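Local atomic coordinates of YchF GTP-binding protein (Schizosaccharomyces pombe, PDB entry 1NI3), a protein that hydrolyses ATP, and GTP less efficiently, with magnesium as cofactor, and restrains the G2/M transition of the cell cycle. Residues E59-F70 with P84-L95; Q13-L21 with W321-A329. All blocks are in the same frame, centred on the assembly; numbering follows the deposited sequence.

Contact 1 (E59-F70 with P84-L95); sequences EEAKVAVPDERF and PAFLTVFDIAGL
The ring of F70, in the helix after strand 60-65, takes P84 over one face, with P84 CA 4.0 Å from the ring centroid in a CH-pi contact displaced toward the rim. F86 and F90, the two phenylalanines on strand 85-90 of this antiparallel pair, part of the P-loop GTPase sheet, meet their partners obliquely: the F86 ring lies against K62 O, V63 O and A64, and the F90 ring against E60, whose carboxylate plane is 24° from its own. Extended beyond CG, with CG anti to the backbone N (chi1 178°), the E60 chain runs past F90 and brings OE2 to T88 CG2 and the end of the ring. K62 bends at chi2 and sends NZ to the same place, where it forms a salt bridge with E60 OE2 at 3.1 Å and a weak hydrogen bond to T88 OG1. The surrounding backbone illustrates regular antiparallel pairing: A61 with V89 and V63 with L87 are hydrogen-bonded pairs, E60 with F90, K62 with T88 and A64 with F86 non-hydrogen-bonded ones. On the A61 and V63 face, V63 CG2 packs on V89 CG2, and helix 33-42, whose first turn belongs to the predicted ATP-binding site, covers both A61 and V63. D91, just past the strand, lies near S34, a magnesium ligand by similarity. Its backbone continues the pairing, D91 N giving E59 O a hydrogen bond of 2.9 Å that is nearly straight at 168°.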
loop_
_atom_site.group_PDB
_atom_site.type_symbol
_atom_site.label_atom_id
_atom_site.label_comp_id
_atom_site.label_asym_id
_atom_site.label_seq_id
_atom_site.Cartn_x
_atom_site.Cartn_y
_atom_site.Cartn_z
ATOM N N GLU A 59 -1.149 -5.427 -16.484
ATOM C CA GLU A 59 -1.336 -4.215 -15.684
ATOM C C GLU A 59 -1.026 -4.442 -14.211
ATOM O O GLU A 59 -1.202 -3.543 -13.379
ATOM C CB GLU A 59 -2.766 -3.693 -15.814
ATOM C CG GLU A 59 -3.166 -3.289 -17.213
ATOM C CD GLU A 59 -3.134 -4.449 -18.163
ATOM O OE1 GLU A 59 -3.797 -5.472 -17.872
ATOM O OE2 GLU A 59 -2.443 -4.340 -19.201
ATOM N N GLU A 60 -0.574 -5.648 -13.888
ATOM C CA GLU A 60 -0.228 -5.985 -12.518
ATOM C C GLU A 60 1.263 -6.227 -12.385
ATOM O O GLU A 60 1.865 -6.914 -13.206
ATOM C CB GLU A 60 -0.966 -7.245 -12.058
ATOM C CG GLU A 60 -0.604 -7.667 -10.641
ATOM C CD GLU A 60 -1.487 -8.777 -10.106
ATOM O OE1 GLU A 60 -1.579 -9.830 -10.773
ATOM O OE2 GLU A 60 -2.097 -8.596 -9.026
ATOM N N ALA A 61 1.845 -5.665 -11.335
ATOM C CA ALA A 61 3.257 -5.844 -11.061
ATOM C C ALA A 61 3.415 -6.380 -9.637
ATOM O O ALA A 61 2.786 -5.873 -8.704
ATOM C CB ALA A 61 3.998 -4.518 -11.224
ATOM N N LYS A 62 4.215 -7.437 -9.493
ATOM C CA LYS A 62 4.505 -8.049 -8.191
ATOM C C LYS A 62 5.893 -7.533 -7.802
ATOM O O LYS A 62 6.899 -8.128 -8.188
ATOM C CB LYS A 62 4.592 -9.581 -8.300
ATOM C CG LYS A 62 3.339 -10.321 -8.756
ATOM C CD LYS A 62 2.230 -10.215 -7.730
ATOM C CE LYS A 62 0.909 -10.788 -8.227
ATOM N NZ LYS A 62 -0.210 -10.352 -7.335
ATOM N N VAL A 63 5.965 -6.432 -7.061
ATOM C CA VAL A 63 7.272 -5.885 -6.691
ATOM C C VAL A 63 7.792 -6.526 -5.403
ATOM O O VAL A 63 7.068 -6.639 -4.411
ATOM C CB VAL A 63 7.200 -4.360 -6.497
ATOM C CG1 VAL A 63 8.600 -3.755 -6.449
ATOM C CG2 VAL A 63 6.391 -3.767 -7.607
ATOM N N ALA A 64 9.055 -6.935 -5.410
ATOM C CA ALA A 64 9.638 -7.562 -4.237
ATOM C C ALA A 64 9.831 -6.548 -3.132
ATOM O O ALA A 64 10.400 -5.484 -3.357
ATOM C CB ALA A 64 10.961 -8.213 -4.592
ATOM N N VAL A 65 9.347 -6.882 -1.937
ATOM C CA VAL A 65 9.479 -5.988 -0.791
ATOM C C VAL A 65 10.890 -6.097 -0.236
ATOM O O VAL A 65 11.345 -7.186 0.135
ATOM C CB VAL A 65 8.532 -6.360 0.349
ATOM C CG1 VAL A 65 8.522 -5.249 1.373
ATOM C CG2 VAL A 65 7.146 -6.644 -0.188
ATOM N N PRO A 66 11.611 -4.971 -0.187
ATOM C CA PRO A 66 12.978 -5.015 0.342
ATOM C C PRO A 66 12.990 -5.184 1.866
ATOM O O PRO A 66 12.194 -4.572 2.592
ATOM C CB PRO A 66 13.578 -3.690 -0.125
ATOM C CG PRO A 66 12.394 -2.785 -0.220
ATOM C CD PRO A 66 11.310 -3.665 -0.794
ATOM N N ASP A 67 13.889 -6.034 2.345
ATOM C CA ASP A 67 13.978 -6.286 3.777
ATOM C C ASP A 67 15.282 -6.922 4.208
ATOM O O ASP A 67 15.478 -8.125 4.061
ATOM C CB ASP A 67 12.805 -7.152 4.231
ATOM C CG ASP A 67 12.925 -7.568 5.675
ATOM O OD1 ASP A 67 13.270 -6.706 6.520
ATOM O OD2 ASP A 67 12.662 -8.753 5.965
ATOM N N GLU A 68 16.158 -6.093 4.763
ATOM C CA GLU A 68 17.460 -6.535 5.217
ATOM C C GLU A 68 17.396 -7.833 6.008
ATOM O O GLU A 68 18.301 -8.666 5.916
ATOM C CB GLU A 68 18.105 -5.429 6.033
ATOM C CG GLU A 68 18.942 -4.508 5.173
ATOM C CD GLU A 68 19.044 -3.099 5.720
ATOM O OE1 GLU A 68 19.395 -2.938 6.911
ATOM O OE2 GLU A 68 18.776 -2.150 4.953
ATOM N N ARG A 69 16.329 -8.019 6.775
ATOM C CA ARG A 69 16.199 -9.250 7.528
ATOM C C ARG A 69 16.216 -10.403 6.526
ATOM O O ARG A 69 16.991 -11.350 6.669
ATOM C CB ARG A 69 14.899 -9.254 8.322
ATOM C CG ARG A 69 14.813 -8.150 9.353
ATOM C CD ARG A 69 13.497 -8.249 10.088
ATOM N NE ARG A 69 12.904 -6.941 10.337
ATOM C CZ ARG A 69 11.689 -6.774 10.847
ATOM N NH1 ARG A 69 10.954 -7.835 11.154
ATOM N NH2 ARG A 69 11.208 -5.555 11.048
ATOM N N PHE A 70 15.363 -10.325 5.510
ATOM C CA PHE A 70 15.316 -11.360 4.487
ATOM C C PHE A 70 16.730 -11.532 3.917
ATOM O O PHE A 70 17.202 -12.659 3.721
ATOM C CB PHE A 70 14.355 -10.947 3.374
ATOM C CG PHE A 70 14.266 -11.945 2.249
ATOM C CD1 PHE A 70 13.693 -13.192 2.452
ATOM C CD2 PHE A 70 14.808 -11.662 1.003
ATOM C CE1 PHE A 70 13.668 -14.139 1.435
ATOM C CE2 PHE A 70 14.784 -12.607 -0.018
ATOM C CZ PHE A 70 14.216 -13.849 0.198
ATOM N N PRO A 84 11.237 -13.602 -1.725
ATOM C CA PRO A 84 10.955 -12.389 -0.964
ATOM C C PRO A 84 9.466 -12.162 -0.847
ATOM O O PRO A 84 8.672 -12.892 -1.425
ATOM C CB PRO A 84 11.622 -11.306 -1.799
ATOM C CG PRO A 84 11.394 -11.799 -3.186
ATOM C CD PRO A 84 11.764 -13.259 -3.058
ATOM N N ALA A 85 9.089 -11.145 -0.088
ATOM C CA ALA A 85 7.684 -10.813 0.074
ATOM C C ALA A 85 7.322 -10.035 -1.183
ATOM O O ALA A 85 8.199 -9.700 -1.979
ATOM C CB ALA A 85 7.495 -9.946 1.306
ATOM N N PHE A 86 6.043 -9.743 -1.374
ATOM C CA PHE A 86 5.653 -8.994 -2.553
ATOM C C PHE A 86 4.537 -7.997 -2.337
ATOM O O PHE A 86 3.550 -8.299 -1.661
ATOM C CB PHE A 86 5.262 -9.944 -3.681
ATOM C CG PHE A 86 6.425 -10.692 -4.252
ATOM C CD1 PHE A 86 6.727 -11.977 -3.830
ATOM C CD2 PHE A 86 7.255 -10.093 -5.193
ATOM C CE1 PHE A 86 7.841 -12.664 -4.344
ATOM C CE2 PHE A 86 8.370 -10.774 -5.709
ATOM C CZ PHE A 86 8.661 -12.060 -5.281
ATOM N N LEU A 87 4.718 -6.795 -2.889
ATOM C CA LEU A 87 3.697 -5.742 -2.842
ATOM C C LEU A 87 3.088 -5.689 -4.240
ATOM O O LEU A 87 3.798 -5.517 -5.238
ATOM C CB LEU A 87 4.282 -4.351 -2.535
ATOM C CG LEU A 87 3.249 -3.219 -2.727
ATOM C CD1 LEU A 87 2.159 -3.348 -1.678
ATOM C CD2 LEU A 87 3.901 -1.856 -2.635
ATOM N N THR A 88 1.777 -5.853 -4.309
ATOM C CA THR A 88 1.076 -5.811 -5.581
ATOM C C THR A 88 0.833 -4.342 -5.975
ATOM O O THR A 88 0.396 -3.521 -5.161
ATOM C CB THR A 88 -0.255 -6.576 -5.477
ATOM O OG1 THR A 88 0.024 -7.931 -5.105
ATOM C CG2 THR A 88 -0.997 -6.563 -6.806
ATOM N N VAL A 89 1.145 -4.001 -7.220
ATOM C CA VAL A 89 0.956 -2.640 -7.692
ATOM C C VAL A 89 0.211 -2.658 -9.022
ATOM O O VAL A 89 0.686 -3.232 -10.000
ATOM C CB VAL A 89 2.324 -1.933 -7.848
ATOM C CG1 VAL A 89 2.128 -0.468 -8.227
ATOM C CG2 VAL A 89 3.117 -2.057 -6.569
ATOM N N PHE A 90 -0.961 -2.026 -9.047
ATOM C CA PHE A 90 -1.774 -1.985 -10.257
ATOM C C PHE A 90 -1.705 -0.708 -11.068
ATOM O O PHE A 90 -1.711 0.412 -10.529
ATOM C CB PHE A 90 -3.234 -2.287 -9.943
ATOM C CG PHE A 90 -3.559 -3.752 -9.982
ATOM C CD1 PHE A 90 -3.904 -4.432 -8.824
ATOM C CD2 PHE A 90 -3.483 -4.467 -11.177
ATOM C CE1 PHE A 90 -4.162 -5.799 -8.853
ATOM C CE2 PHE A 90 -3.742 -5.841 -11.211
ATOM C CZ PHE A 90 -4.082 -6.507 -10.054
ATOM N N ASP A 91 -1.635 -0.906 -12.381
ATOM C CA ASP A 91 -1.585 0.180 -13.343
ATOM C C ASP A 91 -3.016 0.540 -13.748
ATOM O O ASP A 91 -3.486 0.193 -14.826
ATOM C CB ASP A 91 -0.773 -0.251 -14.560
ATOM C CG ASP A 91 -0.801 0.776 -15.658
ATOM O OD1 ASP A 91 -0.778 1.984 -15.329
ATOM O OD2 ASP A 91 -0.835 0.382 -16.846
ATOM N N ILE A 92 -3.697 1.242 -12.851
ATOM C CA ILE A 92 -5.069 1.678 -13.059
ATOM C C ILE A 92 -5.274 2.213 -14.480
ATOM O O ILE A 92 -6.178 1.766 -15.191
ATOM C CB ILE A 92 -5.444 2.770 -12.041
ATOM C CG1 ILE A 92 -5.096 2.287 -10.633
ATOM C CG2 ILE A 92 -6.930 3.099 -12.164
ATOM C CD1 ILE A 92 -5.796 1.006 -10.240
ATOM N N ALA A 93 -4.447 3.172 -14.889
ATOM C CA ALA A 93 -4.567 3.736 -16.226
ATOM C C ALA A 93 -4.587 2.618 -17.265
ATOM O O ALA A 93 -5.481 2.556 -18.098
ATOM C CB ALA A 93 -3.422 4.684 -16.500
ATOM N N GLY A 94 -3.605 1.732 -17.212
ATOM C CA GLY A 94 -3.557 0.646 -18.169
ATOM C C GLY A 94 -4.806 -0.214 -18.222
ATOM O O GLY A 94 -5.094 -0.812 -19.260
ATOM N N LEU A 95 -5.548 -0.279 -17.118
ATOM C CA LEU A 95 -6.762 -1.100 -17.045
ATOM C C LEU A 95 -7.988 -0.434 -17.637
ATOM O O LEU A 95 -9.099 -0.923 -17.461
ATOM C CB LEU A 95 -7.074 -1.473 -15.599
ATOM C CG LEU A 95 -6.117 -2.481 -14.976
ATOM C CD1 LEU A 95 -6.296 -2.493 -13.468
ATOM C CD2 LEU A 95 -6.371 -3.851 -15.579
#

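Contact 2 (Q13-L21 with W321-A329); sequences QWGRPGNNL and WTIRKGTKA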
loop_
_atom_site.group_PDB
_atom_site.type_symbol
_atom_site.label_atom_id
_atom_site.label_comp_id
_atom_site.label_asym_id
_atom_site.label_seq_id
_atom_site.Cartn_x
_atom_site.Cartn_y
_atom_site.Cartn_z
ATOM N N GLN A 13 -7.903 -1.420 13.534
ATOM C CA GLN A 13 -7.690 -1.861 12.154
ATOM C C GLN A 13 -8.668 -1.201 11.209
ATOM O O GLN A 13 -9.863 -1.126 11.480
ATOM C CB GLN A 13 -7.784 -3.383 12.048
ATOM C CG GLN A 13 -6.464 -4.035 12.376
ATOM C CD GLN A 13 -5.338 -3.408 11.585
ATOM O OE1 GLN A 13 -5.265 -3.558 10.366
ATOM N NE2 GLN A 13 -4.472 -2.669 12.272
ATOM N N TRP A 14 -8.140 -0.755 10.078
ATOM C CA TRP A 14 -8.916 -0.030 9.095
ATOM C C TRP A 14 -8.708 -0.577 7.684
ATOM O O TRP A 14 -7.593 -0.916 7.309
ATOM C CB TRP A 14 -8.484 1.432 9.192
ATOM C CG TRP A 14 -9.048 2.337 8.200
ATOM C CD1 TRP A 14 -8.693 2.440 6.899
ATOM C CD2 TRP A 14 -10.091 3.292 8.419
ATOM N NE1 TRP A 14 -9.460 3.394 6.280
ATOM C CE2 TRP A 14 -10.346 3.921 7.190
ATOM C CE3 TRP A 14 -10.861 3.654 9.535
ATOM C CZ2 TRP A 14 -11.313 4.914 7.033
ATOM C CZ3 TRP A 14 -11.823 4.641 9.387
ATOM C CH2 TRP A 14 -12.053 5.249 8.136
ATOM N N GLY A 15 -9.777 -0.669 6.902
ATOM C CA GLY A 15 -9.631 -1.180 5.555
ATOM C C GLY A 15 -10.189 -2.573 5.338
ATOM O O GLY A 15 -10.862 -3.143 6.197
ATOM N N ARG A 16 -9.904 -3.120 4.167
ATOM C CA ARG A 16 -10.388 -4.437 3.792
ATOM C C ARG A 16 -9.679 -5.570 4.559
ATOM O O ARG A 16 -8.484 -5.494 4.846
ATOM C CB ARG A 16 -10.217 -4.579 2.272
ATOM C CG ARG A 16 -10.575 -5.904 1.659
ATOM C CD ARG A 16 -11.398 -5.710 0.374
ATOM N NE ARG A 16 -10.816 -4.763 -0.578
ATOM C CZ ARG A 16 -11.481 -4.280 -1.633
ATOM N NH1 ARG A 16 -12.736 -4.655 -1.859
ATOM N NH2 ARG A 16 -10.906 -3.424 -2.469
ATOM N N PRO A 17 -10.429 -6.614 4.949
ATOM C CA PRO A 17 -9.921 -7.782 5.682
ATOM C C PRO A 17 -8.982 -8.636 4.848
ATOM O O PRO A 17 -9.151 -8.740 3.627
ATOM C CB PRO A 17 -11.191 -8.561 6.021
ATOM C CG PRO A 17 -12.211 -7.490 6.148
ATOM C CD PRO A 17 -11.899 -6.607 4.961
ATOM N N GLY A 18 -7.995 -9.244 5.507
ATOM C CA GLY A 18 -7.081 -10.126 4.801
ATOM C C GLY A 18 -5.609 -9.773 4.714
ATOM O O GLY A 18 -5.130 -8.851 5.374
ATOM N N ASN A 19 -4.892 -10.530 3.883
ATOM C CA ASN A 19 -3.465 -10.325 3.693
ATOM C C ASN A 19 -3.155 -9.879 2.279
ATOM O O ASN A 19 -2.321 -9.002 2.086
ATOM C CB ASN A 19 -2.681 -11.603 3.987
ATOM C CG ASN A 19 -2.995 -12.185 5.354
ATOM O OD1 ASN A 19 -2.781 -11.548 6.390
ATOM N ND2 ASN A 19 -3.515 -13.404 5.360
ATOM N N ASN A 20 -3.815 -10.468 1.289
ATOM C CA ASN A 20 -3.556 -10.075 -0.093
ATOM C C ASN A 20 -4.191 -8.732 -0.441
ATOM O O ASN A 20 -5.161 -8.679 -1.196
ATOM C CB ASN A 20 -4.076 -11.145 -1.040
ATOM C CG ASN A 20 -5.456 -11.592 -0.673
ATOM O OD1 ASN A 20 -5.631 -12.445 0.191
ATOM N ND2 ASN A 20 -6.462 -10.994 -1.307
ATOM N N LEU A 21 -3.640 -7.658 0.120
ATOM C CA LEU A 21 -4.111 -6.295 -0.129
ATOM C C LEU A 21 -3.255 -5.767 -1.285
ATOM O O LEU A 21 -2.092 -6.154 -1.414
ATOM C CB LEU A 21 -3.884 -5.439 1.119
ATOM C CG LEU A 21 -4.551 -5.971 2.383
ATOM C CD1 LEU A 21 -4.219 -5.137 3.626
ATOM C CD2 LEU A 21 -6.032 -5.968 2.113
ATOM N N TRP A 321 6.748 -14.577 4.367
ATOM C CA TRP A 321 5.302 -14.657 4.209
ATOM C C TRP A 321 4.590 -13.408 4.716
ATOM O O TRP A 321 4.788 -12.990 5.853
ATOM C CB TRP A 321 4.765 -15.895 4.932
ATOM C CG TRP A 321 5.484 -17.156 4.554
ATOM C CD1 TRP A 321 6.702 -17.584 5.013
ATOM C CD2 TRP A 321 5.076 -18.103 3.559
ATOM N NE1 TRP A 321 7.078 -18.733 4.355
ATOM C CE2 TRP A 321 6.102 -19.072 3.464
ATOM C CE3 TRP A 321 3.950 -18.220 2.736
ATOM C CZ2 TRP A 321 6.026 -20.149 2.580
ATOM C CZ3 TRP A 321 3.880 -19.296 1.852
ATOM C CH2 TRP A 321 4.917 -20.246 1.784
ATOM N N THR A 322 3.757 -12.807 3.877
ATOM C CA THR A 322 3.056 -11.606 4.305
ATOM C C THR A 322 1.854 -11.889 5.198
ATOM O O THR A 322 1.037 -12.751 4.896
ATOM C CB THR A 322 2.567 -10.790 3.108
ATOM O OG1 THR A 322 3.691 -10.270 2.391
ATOM C CG2 THR A 322 1.686 -9.637 3.570
ATOM N N ILE A 323 1.744 -11.157 6.301
ATOM C CA ILE A 323 0.605 -11.327 7.200
ATOM C C ILE A 323 0.162 -9.965 7.747
ATOM O O ILE A 323 0.881 -8.977 7.620
ATOM C CB ILE A 323 0.933 -12.295 8.377
ATOM C CG1 ILE A 323 2.126 -11.766 9.167
ATOM C CG2 ILE A 323 1.199 -13.693 7.849
ATOM C CD1 ILE A 323 2.066 -12.127 10.634
ATOM N N ARG A 324 -1.019 -9.906 8.355
ATOM C CA ARG A 324 -1.498 -8.639 8.893
ATOM C C ARG A 324 -0.920 -8.328 10.259
ATOM O O ARG A 324 -0.780 -9.214 11.106
ATOM C CB ARG A 324 -3.027 -8.613 8.951
ATOM C CG ARG A 324 -3.669 -8.293 7.621
ATOM C CD ARG A 324 -3.420 -6.849 7.236
ATOM N NE ARG A 324 -4.422 -5.941 7.797
ATOM C CZ ARG A 324 -5.653 -5.805 7.305
ATOM N NH1 ARG A 324 -6.038 -6.515 6.240
ATOM N NH2 ARG A 324 -6.506 -4.960 7.872
ATOM N N LYS A 325 -0.603 -7.052 10.456
ATOM C CA LYS A 325 -0.009 -6.547 11.686
ATOM C C LYS A 325 -0.427 -7.242 12.974
ATOM O O LYS A 325 0.357 -7.311 13.914
ATOM C CB LYS A 325 -0.284 -5.047 11.823
ATOM C CG LYS A 325 0.966 -4.170 11.804
ATOM C CD LYS A 325 1.296 -3.579 13.179
ATOM C CE LYS A 325 1.784 -4.627 14.187
ATOM N NZ LYS A 325 1.960 -4.081 15.579
ATOM N N GLY A 326 -1.646 -7.756 13.046
ATOM C CA GLY A 326 -2.035 -8.400 14.290
ATOM C C GLY A 326 -2.428 -9.853 14.164
ATOM O O GLY A 326 -3.163 -10.377 14.997
ATOM N N THR A 327 -1.925 -10.513 13.132
ATOM C CA THR A 327 -2.274 -11.896 12.899
ATOM C C THR A 327 -1.698 -12.834 13.943
ATOM O O THR A 327 -0.594 -12.635 14.451
ATOM C CB THR A 327 -1.813 -12.337 11.520
ATOM O OG1 THR A 327 -2.322 -11.420 10.545
ATOM C CG2 THR A 327 -2.334 -13.728 11.209
ATOM N N LYS A 328 -2.460 -13.870 14.254
ATOM C CA LYS A 328 -2.028 -14.842 15.237
ATOM C C LYS A 328 -1.534 -16.138 14.602
ATOM O O LYS A 328 -2.058 -16.602 13.586
ATOM C CB LYS A 328 -3.154 -15.107 16.244
ATOM C CG LYS A 328 -3.237 -14.054 17.359
ATOM C CD LYS A 328 -4.386 -14.308 18.349
ATOM C CE LYS A 328 -5.748 -14.019 17.725
ATOM N NZ LYS A 328 -6.882 -14.294 18.656
ATOM N N ALA A 329 -0.504 -16.701 15.229
ATOM C CA ALA A 329 0.154 -17.928 14.796
ATOM C C ALA A 329 -0.676 -18.889 13.944
ATOM O O ALA A 329 -0.301 -19.186 12.813
ATOM C CB ALA A 329 0.707 -18.649 16.011
#
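R324 reaches from the end of strand 317-324, in the TGS region of this YchF-type protein, into the bend of the N-terminal segment 13-21, an example of one arginine tying an irregular loop to a strand's C-terminal end by its guanidinium group. Hydrogen bonds come first. R324 NH2 gives a straight bond to Q13 OE1, 3.1 Å long at 168°, with the oxygen in the guanidinium plane and the amide plane turned 60° from it. R324 NH1 bonds to R16 O at 3.0 Å, the oxygen tilted slightly from that plane, and also to G18 O, whose position is less certain. Bends at chi2 and chi3 curve the arginine chain so that its guanidinium meets Q13 OE1 and R16 O. In packing, the L21 methyl CD1 lies 3.5 Å from R324 NH1, its side chain crossing the arginine at about a right angle. A leucine in place of R324 would probably leave Q13 OE1 and the carbonyl of R16 without these donors and the loop less firmly held. Within 321-329, a type I turn runs from R324 to T327, and R324 O accepts from both T327 N and T327 OG1, the hydroxyl at 2.7 Å.

How the contacts relate
Starting near the N terminus, segment 13-21 leads into strand 22-27 and meets its partner only some 300 residues later, at 321-329, so contact 2 closes a very long loop. Contact 1 falls entirely within that loop and closes a short one, in which helix 68-77 joins strand 60-65 to strand 81-90. The two are linked through a common sheet: strand 81-90 runs antiparallel to 60-65 and parallel to 317-324, and also to 22-27. Contact 1 thus belongs to the nucleotide-binding core, whereas contact 2 brings the TGS region back to the chain's beginning. About 16 Å apart at their centres, they touch in packing alone, A85 CB 4.0 Å from T322 OG1, itself hydrogen-bonded to Y302 OH.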